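Local coordinates for chromosomal replication initiator protein DnaA (Aquifex aeolicus, PDB 1L8Q) that probably initiates and regulates chromosomal replication by binding the replication origin when ATP-bound, with an AAA+ region for nucleotide and a further domain for double-stranded DNA, at residues R140-K144 with F156-L161; E181-E185 with L210-K214. All coordinates share one frame; numbering follows the deposited sequence.

Contact 1 (R140-K144 with F156-L161); sequences RHPQK and FEGGIL
CG of the P142 ring meets the end of the L161 side chain, 4.0 Å from L161 CD2, where the loop after strand 133-138 meets the start of strand 160-163, at an edge of the parallel sheet of the AAA+ domain. The rigid proline suits the first place of the short 3-10 turn 142-144: it needs no amide hydrogen there, and its ring offers an apolar surface to L161, to F156 and, beyond the two segments, to F41 of strand 40-43. H141 comes across the same leucine at about a right angle, with NE2 3.6 Å from L161 CD2. Its CG lies anti to the backbone N (chi1 -168°), which swings the imidazole back over the turn, so that H141 ND1 accepts a hydrogen bond from the backbone nitrogen, Q143 N, at 3.0 Å. That backbone nitrogen sits nearly in the ring plane, while P142 CD lies over one face. Were H141 replaced by an alanine, the backbone amide of Q143 would probably lose this acceptor and a gap would open beside L161 CD2, where the imidazole now packs. The ring also meets Y43 edge-to-face, tying the turn to strand 40-43. Toward solvent, polar residues take over. The Q143 chain bends at chi2 and brings its amide across the extended side chain of E157, the amide and carboxylate planes 45° apart. Here Q143 NE2 donates to E157 OE2, modelled at 2.5 Å, a very short length that is doubtful at this resolution.

Contact 2 (E181-E185 with L210-K214); sequences EFNLE and LIKLK
K212, on helix 201-214, reaches across to the loop 181-185, where a Schellman motif ends helix 168-181 in the AAA+ region. N183 is its C-prime residue, and asparagine suits the place because it tolerates a positive phi (56°) better than most residues. The motif is closed by bonds from N183 N and L184 N back to carbonyls of the helix's last turn. L184 follows with its side chain directed at helix 201-214, where it crosses I211 and K212 obliquely. One methyl, CD1, meets I211 CG2 at 3.8 Å; the other, CD2, lies against the aliphatic part of the lysine, 4.0 Å from K212 CD. I211 presents CG2 to the leucine and also packs on F216 and L219 of helix 216-241, so a branched apolar residue fits this buried position between the loop and the next helix. Lysine serves on the exposed side because its methylenes can cover L184 while its ammonium group stays polar. Its chain, bent at chi2, chi3 and chi4, curls back toward the end of helix 168-181. The ammonium group approaches the F182 carbonyl with a C=O...N angle of 156°, tilted 23° from the carbonyl plane, and K212 NZ donates to F182 O at 2.8 Å.

The two contacts lie on opposite sides of the chain's centre, their own centres 40 Å apart and their nearest atoms about 26 Å apart, so they do not touch. They come in series: contact 1 closes at strand 160-163, one of the two outermost strands of the parallel sheet, before helix 168-181 leads into contact 2. Both belong to the AAA+ region, but contact 1 ties loop and helix ends to its sheet, whereas contact 2 joins the helices that follow and, through I211, packs on helix 216-241, assigned to the DNA-binding domain. The side chain of F182 is about 9 Å from ADP. Contact 2 is thus near both, consistent with a place near the junction of the two regions.

Contact 1 (R140-K144 with F156-L161)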
loop_
_atom_site.group_PDB
_atom_site.type_symbol
_atom_site.label_atom_id
_atom_site.label_comp_id
_atom_site.label_asym_id
_atom_site.label_seq_id
_atom_site.Cartn_x
_atom_site.Cartn_y
_atom_site.Cartn_z
ATOM N N ARG A 140 -8.548 -2.251 4.723
ATOM C CA ARG A 140 -9.745 -1.442 4.836
ATOM C C ARG A 140 -10.584 -1.896 6.005
ATOM O O ARG A 140 -10.471 -3.032 6.456
ATOM C CB ARG A 140 -10.546 -1.494 3.536
ATOM C CG ARG A 140 -11.123 -2.848 3.228
ATOM C CD ARG A 140 -11.457 -3.040 1.783
ATOM N NE ARG A 140 -10.334 -2.667 0.933
ATOM C CZ ARG A 140 -10.315 -2.801 -0.387
ATOM N NH1 ARG A 140 -11.362 -3.302 -1.029
ATOM N NH2 ARG A 140 -9.241 -2.430 -1.068
ATOM N N HIS A 141 -11.404 -0.984 6.499
ATOM C CA HIS A 141 -12.317 -1.223 7.613
ATOM C C HIS A 141 -13.269 -2.360 7.264
ATOM O O HIS A 141 -13.633 -2.509 6.116
ATOM C CB HIS A 141 -13.122 0.072 7.844
ATOM C CG HIS A 141 -13.888 0.101 9.123
ATOM N ND1 HIS A 141 -15.118 -0.507 9.267
ATOM C CD2 HIS A 141 -13.602 0.674 10.317
ATOM C CE1 HIS A 141 -15.544 -0.327 10.505
ATOM N NE2 HIS A 141 -14.641 0.385 11.162
ATOM N N PRO A 142 -13.667 -3.171 8.231
ATOM C CA PRO A 142 -14.630 -4.252 7.952
ATOM C C PRO A 142 -15.859 -3.763 7.173
ATOM O O PRO A 142 -16.283 -4.459 6.256
ATOM C CB PRO A 142 -15.012 -4.744 9.335
ATOM C CG PRO A 142 -13.766 -4.456 10.164
ATOM C CD PRO A 142 -13.208 -3.171 9.629
ATOM N N GLN A 143 -16.391 -2.591 7.499
ATOM C CA GLN A 143 -17.563 -2.064 6.798
ATOM C C GLN A 143 -17.314 -1.898 5.304
ATOM O O GLN A 143 -18.232 -1.625 4.557
ATOM C CB GLN A 143 -18.001 -0.692 7.381
ATOM C CG GLN A 143 -18.744 -0.749 8.739
ATOM C CD GLN A 143 -19.968 -1.686 8.714
ATOM O OE1 GLN A 143 -21.035 -1.306 8.199
ATOM N NE2 GLN A 143 -19.815 -2.903 9.276
ATOM N N LYS A 144 -16.064 -2.033 4.877
ATOM C CA LYS A 144 -15.731 -1.863 3.476
ATOM C C LYS A 144 -15.338 -3.175 2.838
ATOM O O LYS A 144 -14.973 -3.219 1.663
ATOM C CB LYS A 144 -14.620 -0.848 3.311
ATOM C CG LYS A 144 -14.967 0.517 3.881
ATOM C CD LYS A 144 -14.396 1.641 3.038
ATOM C CE LYS A 144 -14.455 2.973 3.776
ATOM N NZ LYS A 144 -13.236 3.229 4.611
ATOM N N PHE A 156 -16.004 -9.633 13.614
ATOM C CA PHE A 156 -14.869 -8.744 13.706
ATOM C C PHE A 156 -15.297 -7.537 14.543
ATOM O O PHE A 156 -14.541 -7.009 15.359
ATOM C CB PHE A 156 -14.437 -8.251 12.317
ATOM C CG PHE A 156 -14.026 -9.347 11.356
ATOM C CD1 PHE A 156 -13.728 -10.622 11.802
ATOM C CD2 PHE A 156 -13.938 -9.085 9.997
ATOM C CE1 PHE A 156 -13.339 -11.613 10.912
ATOM C CE2 PHE A 156 -13.547 -10.072 9.107
ATOM C CZ PHE A 156 -13.249 -11.339 9.563
ATOM N N GLU A 157 -16.524 -7.096 14.350
ATOM C CA GLU A 157 -16.925 -5.882 14.992
ATOM C C GLU A 157 -17.202 -6.048 16.466
ATOM O O GLU A 157 -17.380 -5.060 17.196
ATOM C CB GLU A 157 -18.056 -5.221 14.236
ATOM C CG GLU A 157 -17.528 -4.307 13.158
ATOM C CD GLU A 157 -18.563 -3.928 12.141
ATOM O OE1 GLU A 157 -19.767 -4.134 12.415
ATOM O OE2 GLU A 157 -18.170 -3.420 11.060
ATOM N N GLY A 158 -17.188 -7.294 16.918
ATOM C CA GLY A 158 -17.357 -7.572 18.317
ATOM C C GLY A 158 -16.050 -7.362 19.051
ATOM O O GLY A 158 -16.002 -7.294 20.275
ATOM N N GLY A 159 -14.968 -7.236 18.310
ATOM C CA GLY A 159 -13.674 -7.072 18.959
ATOM C C GLY A 159 -13.189 -5.639 19.064
ATOM O O GLY A 159 -13.928 -4.744 19.489
ATOM N N ILE A 160 -11.931 -5.426 18.693
ATOM C CA ILE A 160 -11.367 -4.085 18.661
ATOM C C ILE A 160 -10.781 -3.753 17.294
ATOM O O ILE A 160 -9.942 -4.483 16.758
ATOM C CB ILE A 160 -10.333 -3.861 19.797
ATOM C CG1 ILE A 160 -9.770 -2.437 19.727
ATOM C CG2 ILE A 160 -9.218 -4.886 19.745
ATOM C CD1 ILE A 160 -9.313 -1.882 21.080
ATOM N N LEU A 161 -11.257 -2.663 16.717
ATOM C CA LEU A 161 -10.821 -2.221 15.395
ATOM C C LEU A 161 -9.920 -1.027 15.556
ATOM O O LEU A 161 -10.315 -0.038 16.152
ATOM C CB LEU A 161 -12.028 -1.784 14.569
ATOM C CG LEU A 161 -12.834 -2.857 13.852
ATOM C CD1 LEU A 161 -12.862 -4.137 14.633
ATOM C CD2 LEU A 161 -14.253 -2.347 13.520
#

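Contact 2 (E181-E185 with L210-K214)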
loop_
_atom_site.group_PDB
_atom_site.type_symbol
_atom_site.label_atom_id
_atom_site.label_comp_id
_atom_site.label_asym_id
_atom_site.label_seq_id
_atom_site.Cartn_x
_atom_site.Cartn_y
_atom_site.Cartn_z
ATOM N N GLU A 181 21.275 1.894 7.797
ATOM C CA GLU A 181 21.254 0.543 7.219
ATOM C C GLU A 181 22.079 0.487 5.937
ATOM O O GLU A 181 22.867 -0.422 5.734
ATOM C CB GLU A 181 19.827 0.121 6.863
ATOM C CG GLU A 181 19.192 -0.885 7.780
ATOM C CD GLU A 181 18.009 -1.593 7.134
ATOM O OE1 GLU A 181 18.248 -2.479 6.283
ATOM O OE2 GLU A 181 16.845 -1.280 7.498
ATOM N N PHE A 182 21.866 1.462 5.065
ATOM C CA PHE A 182 22.478 1.442 3.753
ATOM C C PHE A 182 23.728 2.320 3.647
ATOM O O PHE A 182 24.196 2.651 2.553
ATOM C CB PHE A 182 21.426 1.742 2.676
ATOM C CG PHE A 182 20.374 0.694 2.580
ATOM C CD1 PHE A 182 20.614 -0.489 1.881
ATOM C CD2 PHE A 182 19.162 0.840 3.252
ATOM C CE1 PHE A 182 19.635 -1.499 1.828
ATOM C CE2 PHE A 182 18.191 -0.149 3.193
ATOM C CZ PHE A 182 18.424 -1.318 2.482
ATOM N N ASN A 183 24.292 2.643 4.803
ATOM C CA ASN A 183 25.529 3.393 4.867
ATOM C C ASN A 183 25.493 4.730 4.135
ATOM O O ASN A 183 26.323 5.006 3.265
ATOM C CB ASN A 183 26.698 2.555 4.373
ATOM C CG ASN A 183 28.041 3.284 4.524
ATOM O OD1 ASN A 183 28.242 4.012 5.488
ATOM N ND2 ASN A 183 28.948 3.104 3.556
ATOM N N LEU A 184 24.510 5.552 4.454
ATOM C CA LEU A 184 24.509 6.895 3.938
ATOM C C LEU A 184 24.594 7.806 5.128
ATOM O O LEU A 184 24.555 7.358 6.266
ATOM C CB LEU A 184 23.294 7.176 3.076
ATOM C CG LEU A 184 23.351 6.426 1.741
ATOM C CD1 LEU A 184 22.125 6.698 0.902
ATOM C CD2 LEU A 184 24.605 6.788 0.988
ATOM N N GLU A 185 24.757 9.084 4.876
ATOM C CA GLU A 185 24.977 10.019 5.945
ATOM C C GLU A 185 23.683 10.692 6.326
ATOM O O GLU A 185 22.872 11.013 5.457
ATOM C CB GLU A 185 25.972 11.065 5.487
ATOM C CG GLU A 185 27.011 11.410 6.520
ATOM C CD GLU A 185 28.009 12.424 6.007
ATOM O OE1 GLU A 185 28.791 12.064 5.088
ATOM O OE2 GLU A 185 28.014 13.579 6.519
ATOM N N LEU A 210 18.681 4.314 -5.766
ATOM C CA LEU A 210 19.064 5.268 -6.797
ATOM C C LEU A 210 20.169 6.174 -6.296
ATOM O O LEU A 210 21.036 6.598 -7.061
ATOM C CB LEU A 210 17.872 6.115 -7.219
ATOM C CG LEU A 210 17.186 5.848 -8.571
ATOM C CD1 LEU A 210 17.558 4.489 -9.195
ATOM C CD2 LEU A 210 15.658 6.022 -8.452
ATOM N N ILE A 211 20.152 6.477 -5.007
ATOM C CA ILE A 211 21.180 7.358 -4.464
ATOM C C ILE A 211 22.535 6.667 -4.425
ATOM O O ILE A 211 23.547 7.287 -4.737
ATOM C CB ILE A 211 20.794 7.914 -3.093
ATOM C CG1 ILE A 211 19.707 8.975 -3.255
ATOM C CG2 ILE A 211 21.987 8.551 -2.437
ATOM C CD1 ILE A 211 18.857 9.196 -2.019
ATOM N N LYS A 212 22.559 5.380 -4.070
ATOM C CA LYS A 212 23.826 4.656 -4.029
ATOM C C LYS A 212 24.382 4.485 -5.446
ATOM O O LYS A 212 25.589 4.348 -5.638
ATOM C CB LYS A 212 23.671 3.272 -3.381
ATOM C CG LYS A 212 22.886 3.252 -2.100
ATOM C CD LYS A 212 23.769 3.404 -0.908
ATOM C CE LYS A 212 24.270 2.079 -0.449
ATOM N NZ LYS A 212 25.603 2.295 0.109
ATOM N N LEU A 213 23.496 4.471 -6.430
ATOM C CA LEU A 213 23.900 4.216 -7.800
ATOM C C LEU A 213 24.431 5.460 -8.458
ATOM O O LEU A 213 25.501 5.446 -9.044
ATOM C CB LEU A 213 22.733 3.676 -8.626
ATOM C CG LEU A 213 23.076 3.484 -10.113
ATOM C CD1 LEU A 213 24.043 2.312 -10.334
ATOM C CD2 LEU A 213 21.807 3.293 -10.963
ATOM N N LYS A 214 23.679 6.539 -8.344
ATOM C CA LYS A 214 23.967 7.762 -9.074
ATOM C C LYS A 214 24.530 8.861 -8.191
ATOM O O LYS A 214 24.919 9.920 -8.682
ATOM C CB LYS A 214 22.688 8.276 -9.743
ATOM C CG LYS A 214 21.884 7.213 -10.482
ATOM C CD LYS A 214 21.149 7.820 -11.667
ATOM C CE LYS A 214 22.103 7.876 -12.862
ATOM N NZ LYS A 214 21.781 8.982 -13.764
#